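Local atomic coordinates of putidaredoxin reductase (Pseudomonas putida, PDB entry 1Q1R), a protein that carries electrons through its bound FAD from NADH to the iron-sulfur protein putidaredoxin, the electron donor of the cytochrome P450cam monooxygenase. Residues K50-A54 with A139-R143; G112-L117 with R131-T135; V119-V124 with V214-M219. One frame throughout, in Å; residues are numbered along the deposited sequence.

Interaction 1 (K50-A54 with A139-R143); sequences KAYLA and AECIR. With FAD (flavin-adenine dinucleotide), chain C.
Tyr52 is gripped from two directions by helix 136-144. Its hydroxyl gives a very short hydrogen bond, 2.5 Å from OH to Glu140 OE2, with OE2 at the ring edge, near its plane, while the guanidinium of Arg143 lies over one ring face. This is a cation-pi contact, CZ being 4.0 Å from the centroid of the Tyr52 ring and 20° off its normal; the two planes are steeply inclined, so it is no parallel stack. Bends at chi2 and chi3 (-87°) fold the arginine back, and its NH2 gives a hydrogen bond of 3.0 Å to Tyr52 O, with NE adding a weak one. With an alanine in place of Arg143 both donors to Tyr52 O would go, and the ring, having lost the cation over its face, would probably be freer to shift. The loop follows strand 31-35 of the FAD-binding half of the glutathione reductase fold, and the helix comes a short turn after strand 130-132, which borders another five-stranded parallel sheet. The tight, buried part is apolar: Leu53 CD1 meets Ile142 CG2 at 3.8 Å and also rests on Ala139 O. Glu140 and Arg143, by contrast, remain partly exposed. Lys50 makes no contact with 139-143; its NZ bonds FAD O4 at 2.8 Å and forms a salt bridge with Glu163.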
# COMPACT_ATOMS: atom_id res chain seq x y z
N LYS A 50 3.76 6.21 10.55
CA LYS A 50 4.56 5.60 11.60
C LYS A 50 5.52 6.58 12.30
O LYS A 50 5.08 7.57 12.88
CB LYS A 50 5.32 4.39 11.03
CG LYS A 50 4.39 3.37 10.35
CD LYS A 50 5.17 2.24 9.68
CE LYS A 50 4.24 1.29 8.95
NZ LYS A 50 3.49 1.95 7.85
N ALA A 51 6.82 6.31 12.23
CA ALA A 51 7.82 7.15 12.89
C ALA A 51 7.89 8.61 12.45
O ALA A 51 8.16 9.49 13.28
CB ALA A 51 9.22 6.50 12.76
N TYR A 52 7.66 8.89 11.17
CA TYR A 52 7.71 10.27 10.73
C TYR A 52 6.47 11.00 11.26
O TYR A 52 6.56 12.13 11.75
CB TYR A 52 7.75 10.38 9.20
CG TYR A 52 8.15 11.77 8.75
CD1 TYR A 52 9.44 12.25 8.97
CD2 TYR A 52 7.23 12.62 8.14
CE1 TYR A 52 9.80 13.55 8.61
CE2 TYR A 52 7.58 13.93 7.77
CZ TYR A 52 8.87 14.38 8.01
OH TYR A 52 9.24 15.65 7.64
N LEU A 53 5.31 10.36 11.16
CA LEU A 53 4.08 10.96 11.67
C LEU A 53 4.24 11.19 13.17
O LEU A 53 3.66 12.12 13.73
CB LEU A 53 2.87 10.06 11.40
CG LEU A 53 1.50 10.66 11.74
CD1 LEU A 53 1.25 11.88 10.86
CD2 LEU A 53 0.41 9.63 11.53
N ALA A 54 5.05 10.36 13.82
CA ALA A 54 5.29 10.50 15.25
C ALA A 54 6.31 11.61 15.54
O ALA A 54 6.55 11.96 16.70
CB ALA A 54 5.78 9.18 15.85
N ALA A 139 1.11 14.38 5.45
CA ALA A 139 1.71 13.90 6.69
C ALA A 139 2.18 15.01 7.62
O ALA A 139 1.93 14.96 8.81
CB ALA A 139 2.88 12.95 6.38
N GLU A 140 2.85 16.02 7.07
CA GLU A 140 3.34 17.11 7.89
C GLU A 140 2.20 17.99 8.42
O GLU A 140 2.24 18.44 9.57
CB GLU A 140 4.39 17.92 7.11
CG GLU A 140 5.55 17.01 6.66
CD GLU A 140 6.76 17.74 6.09
OE1 GLU A 140 6.59 18.68 5.30
OE2 GLU A 140 7.89 17.36 6.44
N CYS A 141 1.18 18.20 7.60
CA CYS A 141 0.02 18.99 8.02
C CYS A 141 -0.67 18.28 9.18
O CYS A 141 -1.07 18.90 10.17
CB CYS A 141 -0.97 19.15 6.85
SG CYS A 141 -2.56 19.93 7.29
N ILE A 142 -0.81 16.97 9.07
CA ILE A 142 -1.43 16.19 10.13
C ILE A 142 -0.55 16.17 11.39
O ILE A 142 -1.02 16.45 12.50
CB ILE A 142 -1.69 14.73 9.68
CG1 ILE A 142 -2.85 14.69 8.68
CG2 ILE A 142 -1.98 13.85 10.90
CD1 ILE A 142 -2.92 13.40 7.87
N ARG A 143 0.73 15.85 11.22
CA ARG A 143 1.63 15.80 12.38
C ARG A 143 1.63 17.08 13.21
O ARG A 143 1.63 17.02 14.44
CB ARG A 143 3.06 15.49 11.96
CG ARG A 143 4.02 15.55 13.16
CD ARG A 143 5.31 16.23 12.78
NE ARG A 143 6.26 15.29 12.22
CZ ARG A 143 7.04 15.53 11.18
NH1 ARG A 143 7.00 16.70 10.54
NH2 ARG A 143 7.89 14.58 10.78
PA FAD C . 2.67 6.30 -5.63
O1A FAD C . 1.29 6.84 -5.59
O2A FAD C . 3.47 6.30 -4.39
O5B FAD C . 3.51 7.06 -6.77
C5B FAD C . 2.91 7.47 -8.00
C4B FAD C . 3.37 8.90 -8.33
O4B FAD C . 3.11 9.20 -9.75
C3B FAD C . 2.57 9.93 -7.53
O3B FAD C . 3.44 11.01 -7.15
C2B FAD C . 1.56 10.43 -8.53
O2B FAD C . 1.16 11.77 -8.20
C1B FAD C . 2.37 10.44 -9.80
N9A FAD C . 1.56 10.57 -11.04
C8A FAD C . 0.40 9.95 -11.32
N7A FAD C . -0.03 10.35 -12.53
C5A FAD C . 0.86 11.22 -13.01
C6A FAD C . 0.95 11.95 -14.19
N6A FAD C . -0.01 11.86 -15.11
N1A FAD C . 2.01 12.77 -14.39
C2A FAD C . 2.97 12.89 -13.46
N3A FAD C . 2.91 12.19 -12.32
C4A FAD C . 1.87 11.35 -12.07
N1 FAD C . 3.09 -0.53 2.05
C2 FAD C . 3.69 -1.57 2.77
O2 FAD C . 4.06 -2.59 2.18
N3 FAD C . 3.87 -1.44 4.15
C4 FAD C . 3.46 -0.26 4.81
O4 FAD C . 3.66 -0.14 6.02
C4X FAD C . 2.86 0.78 4.09
N5 FAD C . 2.50 1.95 4.71
C5X FAD C . 1.99 3.01 4.02
C6 FAD C . 1.66 4.20 4.69
C7 FAD C . 1.15 5.31 3.98
C7M FAD C . 0.77 6.59 4.75
C8 FAD C . 0.97 5.22 2.58
C8M FAD C . 0.44 6.41 1.76
C9 FAD C . 1.29 4.03 1.91
C9A FAD C . 1.80 2.92 2.62
N10 FAD C . 2.14 1.71 1.96
C10 FAD C . 2.68 0.64 2.70
C1' FAD C . 1.93 1.57 0.49
C2' FAD C . 3.25 1.73 -0.27
O2' FAD C . 3.91 2.91 0.19
C3' FAD C . 3.01 1.83 -1.79
O3' FAD C . 2.26 0.68 -2.21
C4' FAD C . 4.34 1.88 -2.55
O4' FAD C . 5.10 3.01 -2.12
C5' FAD C . 4.14 1.97 -4.07
O5' FAD C . 3.63 3.25 -4.48
P FAD C . 3.65 3.62 -6.05
O1P FAD C . 4.98 4.16 -6.38
O2P FAD C . 3.17 2.44 -6.80
O3P FAD C . 2.52 4.78 -6.19

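Interaction 2 (G112-L117 with R131-T135); sequences GRPRPL and RYLRT. With FAD (flavin-adenine dinucleotide), chain C.
Tyr132 lies along the backbone of 114-117 and ends at Leu117, where its OH accepts the hydrogen of Leu117 N across 2.8 Å. At 173° the bond is nearly straight, and the donor comes to the edge of the ring, near its plane. At the root of the same side chain, Tyr132 CB packs on Pro114 CB at 3.9 Å, and between these ends the ring passes Arg115 O and Pro116 CA obliquely. Phe130 meets Tyr132 edge-to-face from the preceding part of strand 130-132, an edge strand of a five-stranded parallel sheet. Leu133 turns from the 112-117 segment to the cofactor, its CG 3.8 Å from the flavin methyl C7M, and it also touches Ala139. With Arg134 the chain swings back. Its CB presses on Pro114 CG at 3.7 Å, after which a bend at chi2 (-61°) carries the guanidinium to the FAD diphosphate. NH2 bonds O1A at 3.0 Å, NE adds a weak bond to the same oxygen, and Asp284 forms a salt bridge with NH2. A water in the guanidinium plane accepts from NE and donates both to Gly112 O, at 2.8 Å, and to FAD O1A. Thr135 N-caps helix 136-144, its OG1 taking Asp138 N. Strand 112-114 pairs with 248-250, an antiparallel pair consistent with the connection between the two nucleotide-binding domains in this family. The contact thus changes character along its length, from proline and tyrosine packing to an ionic site: the arginine, paired with both the phosphate and Asp284, is likely to stay charged, and the bridging water ties the Gly112 carbonyl to the same phosphate oxygen.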
# COMPACT_ATOMS: atom_id res chain seq x y z
N GLY A 112 -1.70 5.65 -7.12
CA GLY A 112 -3.11 5.92 -6.93
C GLY A 112 -3.32 7.20 -6.15
O GLY A 112 -2.35 7.83 -5.71
N ARG A 113 -4.58 7.59 -5.98
CA ARG A 113 -4.93 8.79 -5.24
C ARG A 113 -6.01 8.44 -4.20
O ARG A 113 -6.79 7.52 -4.40
CB ARG A 113 -5.45 9.86 -6.20
CG ARG A 113 -6.62 9.42 -7.06
CD ARG A 113 -7.12 10.56 -7.93
NE ARG A 113 -8.34 10.21 -8.66
CZ ARG A 113 -8.36 9.57 -9.83
NH1 ARG A 113 -7.23 9.21 -10.43
NH2 ARG A 113 -9.53 9.29 -10.40
N PRO A 114 -6.05 9.18 -3.08
CA PRO A 114 -7.05 8.90 -2.04
C PRO A 114 -8.47 9.01 -2.57
O PRO A 114 -8.79 9.94 -3.32
CB PRO A 114 -6.76 9.97 -0.99
CG PRO A 114 -5.29 10.23 -1.16
CD PRO A 114 -5.15 10.27 -2.66
N ARG A 115 -9.33 8.07 -2.19
CA ARG A 115 -10.72 8.09 -2.61
C ARG A 115 -11.41 9.18 -1.80
O ARG A 115 -11.48 9.10 -0.57
CB ARG A 115 -11.41 6.75 -2.34
CG ARG A 115 -12.88 6.74 -2.75
CD ARG A 115 -13.59 5.46 -2.31
NE ARG A 115 -12.91 4.26 -2.80
CZ ARG A 115 -12.76 3.97 -4.09
NH1 ARG A 115 -13.24 4.78 -5.02
NH2 ARG A 115 -12.12 2.86 -4.45
N PRO A 116 -11.93 10.21 -2.47
CA PRO A 116 -12.62 11.31 -1.78
C PRO A 116 -13.87 10.85 -1.03
O PRO A 116 -14.59 9.97 -1.49
CB PRO A 116 -12.96 12.27 -2.91
CG PRO A 116 -11.91 11.99 -3.95
CD PRO A 116 -11.83 10.48 -3.91
N LEU A 117 -14.12 11.45 0.14
CA LEU A 117 -15.31 11.14 0.92
C LEU A 117 -16.39 12.10 0.41
O LEU A 117 -16.25 13.32 0.54
CB LEU A 117 -15.04 11.38 2.41
CG LEU A 117 -16.17 11.08 3.41
CD1 LEU A 117 -16.55 9.60 3.34
CD2 LEU A 117 -15.72 11.45 4.82
N ARG A 131 -7.90 16.15 6.48
CA ARG A 131 -6.90 15.69 5.52
C ARG A 131 -6.97 14.21 5.22
O ARG A 131 -7.48 13.43 6.03
CB ARG A 131 -5.48 15.97 6.05
CG ARG A 131 -4.97 17.40 5.88
CD ARG A 131 -4.29 17.58 4.53
NE ARG A 131 -3.71 18.91 4.41
CZ ARG A 131 -2.93 19.30 3.40
NH1 ARG A 131 -2.63 18.46 2.42
NH2 ARG A 131 -2.43 20.53 3.40
N TYR A 132 -6.46 13.85 4.05
CA TYR A 132 -6.33 12.46 3.63
C TYR A 132 -4.83 12.25 3.89
O TYR A 132 -4.12 13.23 4.11
CB TYR A 132 -6.64 12.30 2.14
CG TYR A 132 -8.08 12.55 1.79
CD1 TYR A 132 -8.53 13.84 1.49
CD2 TYR A 132 -9.02 11.52 1.82
CE1 TYR A 132 -9.88 14.09 1.22
CE2 TYR A 132 -10.37 11.75 1.56
CZ TYR A 132 -10.79 13.04 1.26
OH TYR A 132 -12.13 13.28 1.02
N LEU A 133 -4.35 11.02 3.87
CA LEU A 133 -2.92 10.80 4.10
C LEU A 133 -2.26 10.00 2.99
O LEU A 133 -2.40 8.79 2.92
CB LEU A 133 -2.71 10.09 5.44
CG LEU A 133 -1.27 9.68 5.80
CD1 LEU A 133 -0.33 10.89 5.73
CD2 LEU A 133 -1.24 9.06 7.19
N ARG A 134 -1.53 10.70 2.13
CA ARG A 134 -0.84 10.05 1.02
C ARG A 134 0.46 10.78 0.68
O ARG A 134 1.46 10.14 0.36
CB ARG A 134 -1.76 10.00 -0.21
CG ARG A 134 -1.73 8.68 -1.02
CD ARG A 134 -0.35 8.38 -1.57
NE ARG A 134 -0.35 7.42 -2.68
CZ ARG A 134 -0.61 6.11 -2.58
NH1 ARG A 134 -0.92 5.57 -1.41
NH2 ARG A 134 -0.50 5.34 -3.65
N THR A 135 0.46 12.11 0.76
CA THR A 135 1.65 12.88 0.43
C THR A 135 2.43 13.35 1.65
O THR A 135 1.93 13.33 2.77
CB THR A 135 1.29 14.14 -0.38
OG1 THR A 135 0.60 15.07 0.46
CG2 THR A 135 0.41 13.77 -1.57
PA FAD C . 2.67 6.30 -5.63
O1A FAD C . 1.29 6.84 -5.59
O2A FAD C . 3.47 6.30 -4.39
O5B FAD C . 3.51 7.06 -6.77
C5B FAD C . 2.91 7.47 -8.00
C4B FAD C . 3.37 8.90 -8.33
O4B FAD C . 3.11 9.20 -9.75
C3B FAD C . 2.57 9.93 -7.53
O3B FAD C . 3.44 11.01 -7.15
C2B FAD C . 1.56 10.43 -8.53
O2B FAD C . 1.16 11.77 -8.20
C1B FAD C . 2.37 10.44 -9.80
N9A FAD C . 1.56 10.57 -11.04
C8A FAD C . 0.40 9.95 -11.32
N7A FAD C . -0.03 10.35 -12.53
C5A FAD C . 0.86 11.22 -13.01
C6A FAD C . 0.95 11.95 -14.19
N6A FAD C . -0.01 11.86 -15.11
N1A FAD C . 2.01 12.77 -14.39
C2A FAD C . 2.97 12.89 -13.46
N3A FAD C . 2.91 12.19 -12.32
C4A FAD C . 1.87 11.35 -12.07
N1 FAD C . 3.09 -0.53 2.05
C2 FAD C . 3.69 -1.57 2.77
O2 FAD C . 4.06 -2.59 2.18
N3 FAD C . 3.87 -1.44 4.15
C4 FAD C . 3.46 -0.26 4.81
O4 FAD C . 3.66 -0.14 6.02
C4X FAD C . 2.86 0.78 4.09
N5 FAD C . 2.50 1.95 4.71
C5X FAD C . 1.99 3.01 4.02
C6 FAD C . 1.66 4.20 4.69
C7 FAD C . 1.15 5.31 3.98
C7M FAD C . 0.77 6.59 4.75
C8 FAD C . 0.97 5.22 2.58
C8M FAD C . 0.44 6.41 1.76
C9 FAD C . 1.29 4.03 1.91
C9A FAD C . 1.80 2.92 2.62
N10 FAD C . 2.14 1.71 1.96
C10 FAD C . 2.68 0.64 2.70
C1' FAD C . 1.93 1.57 0.49
C2' FAD C . 3.25 1.73 -0.27
O2' FAD C . 3.91 2.91 0.19
C3' FAD C . 3.01 1.83 -1.79
O3' FAD C . 2.26 0.68 -2.21
C4' FAD C . 4.34 1.88 -2.55
O4' FAD C . 5.10 3.01 -2.12
C5' FAD C . 4.14 1.97 -4.07
O5' FAD C . 3.63 3.25 -4.48
P FAD C . 3.65 3.62 -6.05
O1P FAD C . 4.98 4.16 -6.38
O2P FAD C . 3.17 2.44 -6.80
O3P FAD C . 2.52 4.78 -6.19
O HOH W 1 0.08 9.10 -5.27

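Interaction 3 (V119-V124 with V214-M219); sequences VASGAV and VCGFEM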
# COMPACT_ATOMS: atom_id res chain seq x y z
N VAL A 119 -19.31 13.20 1.46
CA VAL A 119 -19.86 14.20 2.36
C VAL A 119 -18.84 15.20 2.89
O VAL A 119 -19.16 16.00 3.78
CB VAL A 119 -20.60 13.55 3.56
CG1 VAL A 119 -21.78 12.74 3.05
CG2 VAL A 119 -19.65 12.67 4.35
N ALA A 120 -17.63 15.16 2.35
CA ALA A 120 -16.58 16.08 2.77
C ALA A 120 -16.18 16.97 1.61
O ALA A 120 -15.05 17.47 1.55
CB ALA A 120 -15.37 15.30 3.27
N SER A 121 -17.11 17.16 0.69
CA SER A 121 -16.87 18.00 -0.48
C SER A 121 -16.82 19.48 -0.10
O SER A 121 -17.11 19.85 1.03
CB SER A 121 -18.00 17.79 -1.49
OG SER A 121 -19.24 18.18 -0.93
N GLY A 122 -16.43 20.31 -1.06
CA GLY A 122 -16.37 21.74 -0.84
C GLY A 122 -15.55 22.21 0.35
O GLY A 122 -14.41 21.79 0.55
N ALA A 123 -16.15 23.10 1.14
CA ALA A 123 -15.50 23.68 2.31
C ALA A 123 -14.87 22.65 3.24
O ALA A 123 -13.76 22.86 3.73
CB ALA A 123 -16.50 24.53 3.08
N VAL A 124 -15.57 21.55 3.48
CA VAL A 124 -15.06 20.52 4.38
C VAL A 124 -13.67 20.05 3.96
O VAL A 124 -12.71 20.18 4.72
CB VAL A 124 -16.01 19.31 4.45
CG1 VAL A 124 -15.45 18.27 5.41
CG2 VAL A 124 -17.38 19.77 4.92
N VAL A 214 -20.74 8.36 8.25
CA VAL A 214 -20.67 9.80 8.41
C VAL A 214 -21.64 10.50 7.46
O VAL A 214 -21.60 10.23 6.26
CB VAL A 214 -19.24 10.33 8.19
CG1 VAL A 214 -19.22 11.85 8.24
CG2 VAL A 214 -18.29 9.74 9.22
N CYS A 215 -22.51 11.34 7.98
CA CYS A 215 -23.47 12.02 7.11
C CYS A 215 -23.10 13.47 6.84
O CYS A 215 -23.63 14.08 5.91
CB CYS A 215 -24.88 11.94 7.70
SG CYS A 215 -25.12 12.88 9.22
N GLY A 216 -22.19 14.02 7.64
CA GLY A 216 -21.79 15.40 7.42
C GLY A 216 -20.89 16.00 8.48
O GLY A 216 -20.39 15.30 9.36
N PHE A 217 -20.70 17.31 8.41
CA PHE A 217 -19.84 18.00 9.36
C PHE A 217 -20.36 19.37 9.76
O PHE A 217 -21.17 19.97 9.06
CB PHE A 217 -18.43 18.20 8.77
CG PHE A 217 -17.81 16.96 8.20
CD1 PHE A 217 -18.13 16.53 6.92
CD2 PHE A 217 -16.90 16.22 8.95
CE1 PHE A 217 -17.56 15.37 6.39
CE2 PHE A 217 -16.32 15.07 8.43
CZ PHE A 217 -16.65 14.64 7.15
N GLU A 218 -19.89 19.85 10.91
CA GLU A 218 -20.23 21.19 11.37
C GLU A 218 -18.91 21.92 11.20
O GLU A 218 -17.84 21.33 11.38
CB GLU A 218 -20.64 21.18 12.85
CG GLU A 218 -21.87 20.33 13.12
CD GLU A 218 -22.33 20.39 14.56
OE1 GLU A 218 -21.48 20.54 15.46
OE2 GLU A 218 -23.55 20.28 14.79
N MET A 219 -18.97 23.20 10.82
CA MET A 219 -17.75 23.97 10.61
C MET A 219 -17.82 25.38 11.17
O MET A 219 -18.90 25.94 11.33
CB MET A 219 -17.45 24.06 9.12
CG MET A 219 -17.10 22.74 8.50
SD MET A 219 -16.61 23.03 6.83
CE MET A 219 -14.97 23.73 7.10
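The carbonyl oxygen of Val119 is met by two ring carbons of Phe217, with CE1 at 3.1 Å and CD1 slightly farther from Val119 O. The approach is at the ring edge, near its plane, so these are close C-H contacts to an oxygen rather than conventional hydrogen bonds. Val124 covers one face of the same ring: its CG1, placed anti to the backbone N (chi1 -179°), makes a CH-pi contact 3.8 Å from the Phe217 centroid and 22° off the normal, displaced toward the CD1 rim. Ala120 CB reaches CE1 obliquely, and Leu117 touches the ring as well. Strand 214-219 is an edge strand of a three-stranded antiparallel sheet, and a classic beta bulge at Cys215 and Gly216, both opposite Leu230 of strand 226-231, interrupts its regular alternation, so that Val214, three residues before Phe217, starts toward 119-124 as Phe217 and Met219 do. At and just before the bulge, Val119 packs CG2 on Val214 CG1 at 4.0 Å and lays CG1 against Cys215 O. Beyond it, Met219 lies by the first turn of helix 123-126, which follows Gly122 at the N-cap. Met219 SD sits 3.9 Å from Val124 CG2 and 4.0 Å from Ala123 CB, and a bend at chi3 (75°) turns CE to Ala123 O, 3.7 Å away. Ala120 and Val124 also touch Phe130 of strand 130-132.

How the interactions relate
From the N terminus, interaction 1 opens at 50-54, in the loop after strand 31-35 of the FAD-binding sheet, and closes at helix 136-144. Within that span interaction 2 closes a much shorter loop, tying strand 112-114 to 130-132, an edge strand of the other parallel sheet. Interaction 3 starts at 119-124, inside both loops, but closes beyond them, on the antiparallel sheet of 214-219, and so crosses both. Helix 136-144 follows strand 130-132 after a short turn, and Arg131 packs against Cys141 and Ile142, joining interactions 1 and 2, both of which touch FAD. Interactions 2 and 3 touch at the end of 112-117; the nearest atoms of interactions 1 and 3 are about 10 Å apart.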